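Local coordinates for angiopoietin-related protein 6 (Homo sapiens, PDB 6Y43) that is a secreted angiopoietin-like factor whose fibrinogen-like globe binds calcium and probably serves in recognition of other molecules, at residues D156-R167 against Y172-V183; G108-F116 against L129-L140. All blocks are in the same frame, centred on the assembly; numbering follows the deposited sequence.

Contact 1: D156-R167 against Y172-V183. With CA (calcium ion), chain B.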
loop_
_atom_site.group_PDB
_atom_site.type_symbol
_atom_site.label_atom_id
_atom_site.label_comp_id
_atom_site.label_asym_id
_atom_site.label_seq_id
_atom_site.Cartn_x
_atom_site.Cartn_y
_atom_site.Cartn_z
ATOM N N ASP A 156 -11.746 -14.001 -4.946
ATOM C CA ASP A 156 -12.475 -13.257 -3.939
ATOM C C ASP A 156 -13.671 -14.078 -3.449
ATOM O O ASP A 156 -13.883 -15.245 -3.808
ATOM C CB ASP A 156 -12.879 -11.891 -4.493
ATOM C CG ASP A 156 -13.845 -11.975 -5.667
ATOM O OD1 ASP A 156 -14.796 -12.799 -5.636
ATOM O OD2 ASP A 156 -13.694 -11.167 -6.609
ATOM N N SER A 157 -14.454 -13.451 -2.584
ATOM C CA SER A 157 -15.614 -14.094 -1.976
ATOM C C SER A 157 -16.923 -13.577 -2.552
ATOM O O SER A 157 -17.973 -13.711 -1.927
ATOM C CB SER A 157 -15.568 -13.896 -0.463
ATOM O OG SER A 157 -14.446 -14.579 0.083
ATOM N N TYR A 158 -16.866 -13.014 -3.756
ATOM C CA TYR A 158 -17.990 -12.430 -4.460
ATOM C C TYR A 158 -18.450 -13.340 -5.593
ATOM O O TYR A 158 -17.674 -14.072 -6.188
ATOM C CB TYR A 158 -17.603 -11.063 -5.019
ATOM C CG TYR A 158 -18.714 -10.305 -5.699
ATOM C CD1 TYR A 158 -19.955 -10.148 -5.099
ATOM C CD2 TYR A 158 -18.502 -9.732 -6.944
ATOM C CE1 TYR A 158 -20.968 -9.435 -5.729
ATOM C CE2 TYR A 158 -19.486 -9.003 -7.571
ATOM C CZ TYR A 158 -20.733 -8.876 -6.967
ATOM O OH TYR A 158 -21.710 -8.162 -7.615
ATOM N N SER A 159 -19.752 -13.303 -5.862
ATOM C CA SER A 159 -20.339 -14.107 -6.931
ATOM C C SER A 159 -19.732 -13.771 -8.269
ATOM O O SER A 159 -19.637 -14.622 -9.142
ATOM C CB SER A 159 -21.865 -13.894 -7.031
ATOM O OG SER A 159 -22.509 -13.704 -5.806
ATOM N N GLY A 160 -19.370 -12.530 -8.457
ATOM C CA GLY A 160 -18.713 -12.082 -9.661
ATOM C C GLY A 160 -17.285 -11.774 -9.434
ATOM O O GLY A 160 -16.688 -12.277 -8.487
ATOM N N ASN A 161 -16.718 -10.982 -10.269
ATOM C CA ASN A 161 -15.274 -10.719 -10.314
ATOM C C ASN A 161 -15.018 -9.302 -9.796
ATOM O O ASN A 161 -15.129 -8.322 -10.539
ATOM C CB ASN A 161 -14.757 -10.897 -11.743
ATOM C CG ASN A 161 -13.237 -10.814 -11.827
ATOM O OD1 ASN A 161 -12.570 -10.152 -11.017
ATOM N ND2 ASN A 161 -12.685 -11.440 -12.841
ATOM N N CYS A 162 -14.639 -9.195 -8.519
ATOM C CA CYS A 162 -14.489 -7.869 -7.924
ATOM C C CYS A 162 -13.500 -7.001 -8.697
ATOM O O CYS A 162 -13.757 -5.813 -8.935
ATOM C CB CYS A 162 -14.035 -7.980 -6.473
ATOM S SG CYS A 162 -15.252 -8.663 -5.381
ATOM N N ALA A 163 -12.362 -7.577 -9.096
ATOM C CA ALA A 163 -11.332 -6.805 -9.791
ATOM C C ALA A 163 -11.834 -6.256 -11.122
ATOM O O ALA A 163 -11.405 -5.181 -11.562
ATOM C CB ALA A 163 -10.114 -7.697 -10.025
ATOM N N LEU A 164 -12.693 -7.014 -11.808
ATOM C CA LEU A 164 -13.260 -6.563 -13.076
ATOM C C LEU A 164 -14.045 -5.276 -12.893
ATOM O O LEU A 164 -14.024 -4.394 -13.762
ATOM C CB LEU A 164 -14.174 -7.652 -13.645
ATOM C CG LEU A 164 -14.893 -7.397 -14.972
ATOM C CD1 LEU A 164 -13.899 -7.284 -16.100
ATOM C CD2 LEU A 164 -15.886 -8.524 -15.238
ATOM N N TYR A 165 -14.758 -5.162 -11.779
ATOM C CA TYR A 165 -15.589 -3.989 -11.556
ATOM C C TYR A 165 -14.865 -2.895 -10.790
ATOM O O TYR A 165 -15.104 -1.715 -11.057
ATOM C CB TYR A 165 -16.858 -4.367 -10.791
ATOM C CG TYR A 165 -17.668 -5.468 -11.451
ATOM C CD1 TYR A 165 -18.291 -5.266 -12.669
ATOM C CD2 TYR A 165 -17.787 -6.701 -10.848
ATOM C CE1 TYR A 165 -19.030 -6.281 -13.271
ATOM C CE2 TYR A 165 -18.522 -7.725 -11.441
ATOM C CZ TYR A 165 -19.133 -7.505 -12.651
ATOM O OH TYR A 165 -19.856 -8.526 -13.230
ATOM N N GLN A 166 -14.012 -3.245 -9.821
ATOM C CA GLN A 166 -13.363 -2.220 -9.004
ATOM C C GLN A 166 -11.950 -1.901 -9.460
ATOM O O GLN A 166 -11.384 -0.909 -8.995
ATOM C CB GLN A 166 -13.365 -2.647 -7.545
ATOM C CG GLN A 166 -14.777 -2.782 -7.015
ATOM C CD GLN A 166 -14.816 -2.737 -5.526
ATOM O OE1 GLN A 166 -15.289 -1.778 -4.929
ATOM N NE2 GLN A 166 -14.317 -3.794 -4.905
ATOM N N ARG A 167 -11.395 -2.688 -10.391
ATOM C CA ARG A 167 -10.279 -2.353 -11.279
ATOM C C ARG A 167 -8.909 -2.385 -10.620
ATOM O O ARG A 167 -7.946 -1.968 -11.244
ATOM C CB ARG A 167 -10.472 -0.979 -11.937
ATOM C CG ARG A 167 -11.858 -0.704 -12.489
ATOM C CD ARG A 167 -12.282 -1.703 -13.545
ATOM N NE ARG A 167 -11.451 -1.603 -14.729
ATOM C CZ ARG A 167 -11.637 -2.294 -15.850
ATOM N NH1 ARG A 167 -12.639 -3.163 -15.950
ATOM N NH2 ARG A 167 -10.804 -2.120 -16.874
ATOM N N TYR A 172 -9.559 -8.696 -2.375
ATOM C CA TYR A 172 -10.997 -8.469 -2.430
ATOM C C TYR A 172 -11.758 -9.514 -1.616
ATOM O O TYR A 172 -11.404 -10.699 -1.577
ATOM C CB TYR A 172 -11.494 -8.448 -3.888
ATOM C CG TYR A 172 -11.111 -7.189 -4.675
ATOM C CD1 TYR A 172 -11.571 -5.930 -4.304
ATOM C CD2 TYR A 172 -10.308 -7.272 -5.805
ATOM C CE1 TYR A 172 -11.216 -4.801 -5.012
ATOM C CE2 TYR A 172 -9.958 -6.151 -6.519
ATOM C CZ TYR A 172 -10.442 -4.900 -6.128
ATOM O OH TYR A 172 -10.076 -3.772 -6.855
ATOM N N HIS A 173 -12.840 -9.034 -0.977
ATOM C CA HIS A 173 -13.765 -9.834 -0.193
ATOM C C HIS A 173 -15.032 -9.913 -1.003
ATOM O O HIS A 173 -15.086 -10.664 -2.003
ATOM C CB HIS A 173 -13.958 -9.180 1.186
ATOM C CG HIS A 173 -14.724 -10.019 2.166
ATOM N ND1 HIS A 173 -14.483 -9.968 3.520
ATOM C CD2 HIS A 173 -15.734 -10.905 1.995
ATOM C CE1 HIS A 173 -15.304 -10.802 4.144
ATOM N NE2 HIS A 173 -16.076 -11.379 3.240
ATOM N N ALA A 174 -16.071 -9.131 -0.694
ATOM C CA ALA A 174 -17.318 -9.137 -1.464
ATOM C C ALA A 174 -18.039 -7.783 -1.432
ATOM O O ALA A 174 -19.181 -7.674 -0.968
ATOM C CB ALA A 174 -18.241 -10.239 -0.942
ATOM N N CYS A 175 -17.420 -6.708 -1.961
ATOM C CA CYS A 175 -16.097 -6.756 -2.581
ATOM C C CYS A 175 -15.038 -6.052 -1.760
ATOM O O CYS A 175 -13.905 -6.550 -1.620
ATOM C CB CYS A 175 -16.098 -6.099 -3.958
ATOM S SG CYS A 175 -16.715 -7.214 -5.237
ATOM N N ALA A 176 -15.371 -4.863 -1.235
ATOM C CA ALA A 176 -14.330 -4.126 -0.534
ATOM C C ALA A 176 -14.844 -3.004 0.355
ATOM O O ALA A 176 -15.745 -2.239 -0.010
ATOM C CB ALA A 176 -13.312 -3.522 -1.516
ATOM N N HIS A 177 -14.178 -2.884 1.491
ATOM C CA HIS A 177 -14.231 -1.676 2.300
ATOM C C HIS A 177 -13.184 -0.648 1.877
ATOM O O HIS A 177 -13.344 0.532 2.184
ATOM C CB HIS A 177 -14.056 -2.046 3.768
ATOM C CG HIS A 177 -15.263 -2.709 4.357
ATOM N ND1 HIS A 177 -15.354 -3.047 5.685
ATOM C CD2 HIS A 177 -16.411 -3.140 3.777
ATOM C CE1 HIS A 177 -16.522 -3.627 5.910
ATOM N NE2 HIS A 177 -17.183 -3.687 4.768
ATOM N N SER A 178 -12.118 -1.068 1.199
ATOM C CA SER A 178 -11.101 -0.157 0.701
ATOM C C SER A 178 -10.674 -0.628 -0.680
ATOM O O SER A 178 -10.710 -1.821 -0.969
ATOM C CB SER A 178 -9.896 -0.095 1.639
ATOM O OG SER A 178 -9.416 -1.357 2.014
ATOM N N ASN A 179 -10.292 0.312 -1.546
ATOM C CA ASN A 179 -9.968 -0.040 -2.924
ATOM C C ASN A 179 -8.825 0.851 -3.391
ATOM O O ASN A 179 -8.914 1.540 -4.400
ATOM C CB ASN A 179 -11.195 0.113 -3.818
ATOM C CG ASN A 179 -11.002 -0.453 -5.211
ATOM O OD1 ASN A 179 -10.445 -1.534 -5.379
ATOM N ND2 ASN A 179 -11.487 0.279 -6.219
ATOM N N LEU A 180 -7.716 0.799 -2.660
ATOM C CA LEU A 180 -6.673 1.789 -2.896
ATOM C C LEU A 180 -5.953 1.573 -4.214
ATOM O O LEU A 180 -5.301 2.506 -4.693
ATOM C CB LEU A 180 -5.667 1.809 -1.753
ATOM C CG LEU A 180 -6.247 2.161 -0.373
ATOM C CD1 LEU A 180 -5.135 2.275 0.629
ATOM C CD2 LEU A 180 -7.107 3.422 -0.423
ATOM N N ASN A 181 -6.069 0.393 -4.832
ATOM C CA ASN A 181 -5.487 0.167 -6.147
ATOM C C ASN A 181 -6.491 0.367 -7.279
ATOM O O ASN A 181 -6.242 -0.072 -8.403
ATOM C CB ASN A 181 -4.857 -1.220 -6.221
ATOM C CG ASN A 181 -3.589 -1.321 -5.411
ATOM O OD1 ASN A 181 -2.955 -0.307 -5.076
ATOM N ND2 ASN A 181 -3.190 -2.541 -5.107
ATOM N N GLY A 182 -7.601 1.045 -7.005
ATOM C CA GLY A 182 -8.643 1.249 -7.984
ATOM C C GLY A 182 -8.341 2.399 -8.914
ATOM O O GLY A 182 -7.189 2.777 -9.143
ATOM N N VAL A 183 -9.405 2.923 -9.497
ATOM C CA VAL A 183 -9.293 3.992 -10.477
ATOM C C VAL A 183 -9.102 5.317 -9.752
ATOM O O VAL A 183 -9.965 5.727 -8.974
ATOM C CB VAL A 183 -10.544 4.053 -11.359
ATOM C CG1 VAL A 183 -10.366 5.156 -12.400
ATOM C CG2 VAL A 183 -10.832 2.720 -11.996
HETATM CA CA CA B . -15.542 -13.977 -7.461
HETATM O O HOH W 1 -15.109 -15.887 -6.068
HETATM O O HOH W 2 -16.779 -15.562 -8.839
HETATM O O HOH W 3 -6.991 0.581 -11.186
#
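Asn-179 ND2 gives an almost straight hydrogen bond (3.0 Å, 173°) to Gln-166 O, the carbonyl that ends helix 162-166, and the acceptor lies in the plane of the amide. The other end of the same amide, Asn-179 OD1, takes the hydroxyl of Tyr-172 at 2.7 Å, in the carbonyl plane, which fixes how the amide is turned. Farther along, Ser-157 N donates to His-173 O at 2.9 Å with a bend at the hydrogen. Asp-156 sits beside this bond: its CB packs on Tyr-172 CB, OD1 binds the calcium ion at 2.3 Å and also takes Tyr-158 N in an Asx turn, while OD2 accepts from Cys-162 N. Tyr-158 O, Gly-160 O, two waters and Asp-154 complete the metal shell. The covalent tie is the disulfide Cys-162 to Cys-175, with a cis peptide just before Cys-175. Cys-162 CB stands over one face of the Tyr-172 ring, 4.0 Å from its centroid, and Cys-175 SG meets the Tyr-158 ring obliquely; with CG of Tyr-158 anti to its backbone N (chi1 -176°), ring atom CD2 comes within 3.5 Å of that sulfur. At the far end Arg-167 CG lies alongside Val-183 CG2. A calcium loop running into a short helix, with a disulfide and a cis peptide close by, is characteristic of the C-terminal globe of the fibrinogen family.

Contact 2: G108-F116 against L129-L140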
loop_
_atom_site.group_PDB
_atom_site.type_symbol
_atom_site.label_atom_id
_atom_site.label_comp_id
_atom_site.label_asym_id
_atom_site.label_seq_id
_atom_site.Cartn_x
_atom_site.Cartn_y
_atom_site.Cartn_z
ATOM N N GLY A 108 -6.929 15.072 5.743
ATOM C CA GLY A 108 -6.099 13.900 5.792
ATOM C C GLY A 108 -6.586 12.932 6.849
ATOM O O GLY A 108 -7.258 13.322 7.806
ATOM N N ALA A 109 -6.267 11.657 6.692
ATOM C CA ALA A 109 -6.597 10.677 7.713
ATOM C C ALA A 109 -5.597 9.532 7.653
ATOM O O ALA A 109 -4.919 9.317 6.640
ATOM C CB ALA A 109 -8.036 10.171 7.549
ATOM N N ARG A 110 -5.500 8.798 8.765
ATOM C CA ARG A 110 -4.512 7.743 8.893
ATOM C C ARG A 110 -5.104 6.505 9.542
ATOM O O ARG A 110 -5.909 6.607 10.470
ATOM C CB ARG A 110 -3.310 8.228 9.724
ATOM C CG ARG A 110 -2.801 9.574 9.299
ATOM C CD ARG A 110 -1.579 9.968 10.116
ATOM N NE ARG A 110 -1.146 11.335 9.838
ATOM C CZ ARG A 110 -0.226 11.977 10.548
ATOM N NH1 ARG A 110 0.352 11.369 11.572
ATOM N NH2 ARG A 110 0.114 13.220 10.234
ATOM N N ALA A 111 -4.661 5.340 9.072
ATOM C CA ALA A 111 -4.980 4.057 9.680
ATOM C C ALA A 111 -3.673 3.338 9.990
ATOM O O ALA A 111 -2.707 3.436 9.222
ATOM C CB ALA A 111 -5.859 3.202 8.779
ATOM N N HIS A 112 -3.625 2.674 11.144
ATOM C CA HIS A 112 -2.472 1.905 11.575
ATOM C C HIS A 112 -2.895 0.476 11.888
ATOM O O HIS A 112 -3.961 0.256 12.476
ATOM C CB HIS A 112 -1.819 2.488 12.845
ATOM C CG HIS A 112 -1.552 3.954 12.793
ATOM N ND1 HIS A 112 -2.546 4.901 12.914
ATOM C CD2 HIS A 112 -0.389 4.641 12.686
ATOM C CE1 HIS A 112 -2.009 6.110 12.850
ATOM N NE2 HIS A 112 -0.704 5.979 12.705
ATOM N N TYR A 113 -2.051 -0.485 11.510
ATOM C CA TYR A 113 -2.224 -1.889 11.877
ATOM C C TYR A 113 -0.932 -2.393 12.498
ATOM O O TYR A 113 0.136 -2.322 11.879
ATOM C CB TYR A 113 -2.626 -2.744 10.673
ATOM C CG TYR A 113 -3.917 -2.246 10.076
ATOM C CD1 TYR A 113 -3.916 -1.181 9.194
ATOM C CD2 TYR A 113 -5.155 -2.775 10.462
ATOM C CE1 TYR A 113 -5.099 -0.681 8.683
ATOM C CE2 TYR A 113 -6.343 -2.273 9.942
ATOM C CZ TYR A 113 -6.312 -1.227 9.068
ATOM O OH TYR A 113 -7.493 -0.697 8.576
ATOM N N ASP A 114 -1.028 -2.865 13.739
ATOM C CA ASP A 114 0.128 -3.349 14.487
ATOM C C ASP A 114 0.336 -4.809 14.119
ATOM O O ASP A 114 -0.051 -5.731 14.825
ATOM C CB ASP A 114 -0.079 -3.155 15.979
ATOM C CG ASP A 114 0.001 -1.692 16.389
ATOM O OD1 ASP A 114 0.355 -0.844 15.550
ATOM O OD2 ASP A 114 -0.275 -1.387 17.561
ATOM N N GLY A 115 0.958 -5.010 12.973
ATOM C CA GLY A 115 1.102 -6.332 12.422
ATOM C C GLY A 115 0.655 -6.285 10.987
ATOM O O GLY A 115 -0.453 -5.844 10.682
ATOM N N PHE A 116 1.510 -6.751 10.093
ATOM C CA PHE A 116 1.201 -6.731 8.666
ATOM C C PHE A 116 2.157 -7.715 8.015
ATOM O O PHE A 116 3.373 -7.610 8.193
ATOM C CB PHE A 116 1.346 -5.325 8.059
ATOM C CG PHE A 116 1.340 -5.332 6.548
ATOM C CD1 PHE A 116 0.162 -5.541 5.858
ATOM C CD2 PHE A 116 2.504 -5.153 5.817
ATOM C CE1 PHE A 116 0.137 -5.570 4.469
ATOM C CE2 PHE A 116 2.479 -5.202 4.437
ATOM C CZ PHE A 116 1.304 -5.415 3.759
ATOM N N LEU A 129 -3.052 -8.919 9.119
ATOM C CA LEU A 129 -2.993 -7.540 9.644
ATOM C C LEU A 129 -2.701 -7.642 11.139
ATOM O O LEU A 129 -2.742 -8.777 11.698
ATOM C CB LEU A 129 -4.326 -6.888 9.355
ATOM C CG LEU A 129 -4.502 -6.409 7.925
ATOM C CD1 LEU A 129 -5.868 -5.819 7.772
ATOM C CD2 LEU A 129 -3.349 -5.395 7.705
ATOM N N GLY A 130 -2.406 -6.553 11.852
ATOM C CA GLY A 130 -2.679 -6.676 13.264
ATOM C C GLY A 130 -3.736 -5.772 13.842
ATOM O O GLY A 130 -4.629 -5.267 13.120
ATOM N N GLN A 131 -3.611 -5.428 15.121
ATOM C CA GLN A 131 -4.579 -4.540 15.768
ATOM C C GLN A 131 -4.652 -3.159 15.129
ATOM O O GLN A 131 -3.638 -2.513 14.881
ATOM C CB GLN A 131 -4.242 -4.410 17.267
ATOM C CG GLN A 131 -5.148 -3.521 18.094
ATOM C CD GLN A 131 -4.938 -3.788 19.576
ATOM O OE1 GLN A 131 -3.807 -3.739 20.076
ATOM N NE2 GLN A 131 -6.020 -4.109 20.281
ATOM N N TYR A 132 -5.879 -2.683 14.942
ATOM C CA TYR A 132 -6.137 -1.405 14.304
ATOM C C TYR A 132 -6.142 -0.220 15.292
ATOM O O TYR A 132 -6.630 -0.326 16.422
ATOM C CB TYR A 132 -7.484 -1.428 13.560
ATOM C CG TYR A 132 -7.948 -0.041 13.167
ATOM C CD1 TYR A 132 -7.527 0.544 11.997
ATOM C CD2 TYR A 132 -8.790 0.711 14.012
ATOM C CE1 TYR A 132 -7.890 1.819 11.660
ATOM C CE2 TYR A 132 -9.172 1.989 13.671
ATOM C CZ TYR A 132 -8.715 2.540 12.492
ATOM O OH TYR A 132 -9.051 3.812 12.110
ATOM N N HIS A 133 -5.647 0.930 14.823
ATOM C CA HIS A 133 -5.927 2.233 15.432
ATOM C C HIS A 133 -5.761 3.338 14.394
ATOM O O HIS A 133 -4.914 3.234 13.505
ATOM C CB HIS A 133 -5.014 2.499 16.651
ATOM C CG HIS A 133 -3.544 2.340 16.392
ATOM N ND1 HIS A 133 -2.666 3.403 16.364
ATOM C CD2 HIS A 133 -2.792 1.233 16.201
ATOM C CE1 HIS A 133 -1.442 2.961 16.144
ATOM N NE2 HIS A 133 -1.491 1.647 16.034
ATOM N N GLY A 134 -6.555 4.399 14.511
ATOM C CA GLY A 134 -6.342 5.574 13.677
ATOM C C GLY A 134 -7.614 6.372 13.487
ATOM O O GLY A 134 -8.709 5.924 13.806
ATOM N N ASP A 135 -7.451 7.581 12.920
ATOM C CA ASP A 135 -8.616 8.426 12.688
ATOM C C ASP A 135 -9.348 8.091 11.399
ATOM O O ASP A 135 -10.511 8.472 11.252
ATOM C CB ASP A 135 -8.236 9.926 12.730
ATOM C CG ASP A 135 -7.192 10.342 11.720
ATOM O OD1 ASP A 135 -6.472 9.504 11.197
ATOM O OD2 ASP A 135 -7.065 11.565 11.504
ATOM N N ALA A 136 -8.729 7.339 10.492
ATOM C CA ALA A 136 -9.365 7.062 9.215
ATOM C C ALA A 136 -10.578 6.158 9.379
ATOM O O ALA A 136 -11.535 6.254 8.600
ATOM C CB ALA A 136 -8.356 6.404 8.273
ATOM N N GLY A 137 -10.520 5.240 10.328
ATOM C CA GLY A 137 -11.495 4.162 10.373
ATOM C C GLY A 137 -10.909 2.882 9.795
ATOM O O GLY A 137 -9.984 2.907 8.973
ATOM N N ASP A 138 -11.435 1.742 10.242
ATOM C CA ASP A 138 -10.797 0.459 9.938
ATOM C C ASP A 138 -11.451 -0.159 8.706
ATOM O O ASP A 138 -12.269 -1.078 8.784
ATOM C CB ASP A 138 -10.857 -0.479 11.135
ATOM C CG ASP A 138 -10.093 -1.778 10.903
ATOM O OD1 ASP A 138 -9.477 -1.942 9.817
ATOM O OD2 ASP A 138 -10.120 -2.622 11.819
ATOM N N SER A 139 -11.042 0.332 7.534
ATOM C CA SER A 139 -11.606 -0.138 6.281
ATOM C C SER A 139 -10.697 -1.131 5.555
ATOM O O SER A 139 -10.955 -1.447 4.396
ATOM C CB SER A 139 -11.947 1.041 5.378
ATOM O OG SER A 139 -12.956 1.859 5.968
ATOM N N LEU A 140 -9.683 -1.670 6.237
ATOM C CA LEU A 140 -8.923 -2.797 5.716
ATOM C C LEU A 140 -9.166 -4.107 6.468
ATOM O O LEU A 140 -8.827 -5.167 5.946
ATOM C CB LEU A 140 -7.418 -2.500 5.741
ATOM C CG LEU A 140 -6.514 -3.302 4.818
ATOM C CD1 LEU A 140 -6.796 -3.178 3.332
ATOM C CD2 LEU A 140 -5.052 -2.911 5.129
HETATM O O HOH W 4 -1.657 -6.739 16.909
#
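His-112 and His-133 are directly paired across an antiparallel beta hairpin, strand 108-118 against strand 127-133, their ring planes only 5° apart but slid so far that they barely overlap. What lies over one face of the His-133 ring is instead His-112 CB, a CH-pi contact 3.4 Å from the centroid. Asp-114 OD1 lies at the edge of that ring, in its plane, and accepts from NE2 at 3.1 Å. His-133 reaches both because chi1 (53°) sets CG between the backbone N and the carbonyl carbon. At the in-plane edge of the His-112 ring, ND1 donates to His-133 O, which also takes His-112 N, so one carbonyl is gripped twice; NE2 of His-112 goes on to Glu-44.

On the opposite side of the hairpin, the Tyr-113 ring has Leu-140 CD2 over one face and Gly-130 O at its edge, while Tyr-132 leans against it at 56°, CD1 to CZ 3.6 Å. The Tyr-113 hydroxyl donates to Asp-138 OD1 at 2.7 Å and weakly accepts Leu-140 N; a phenylalanine here would probably leave Asp-138 OD1 without this donor and the turn leading to Leu-140 less firmly tied to the strand. Asp-138 OD2 is hydrogen-bonded to Ser-141 OG, and its CB sits over the centre of one Tyr-132 ring face. Beyond the strand pairing, Arg-110 O accepts from Ala-136 N, and Asp-135 OD1 takes Arg-110 N at 2.7 Å on its syn side but tilted out of the carboxylate plane.

How the contacts relate
Following the chain from the N terminus, contact 2 comes first: 108-116 runs out, the hairpin turns back, and 129-140 closes it, carrying the chain off the sheet. The strand 108-118 is also paired with 95-102, so this hairpin forms an edge of the main antiparallel sheet. Contact 1 opens only after contact 2 has closed, and shuts a much shorter loop in the calcium-binding region before the chain returns to strand 212-219. The two follow in series, neither enclosing nor crossing the other. Their centres are 19 Å apart, yet they meet where Ser-178 OG probably hydrogen-bonds Ser-139 O, joining segment 172-183, beside the calcium loop, to the loop that follows the hairpin.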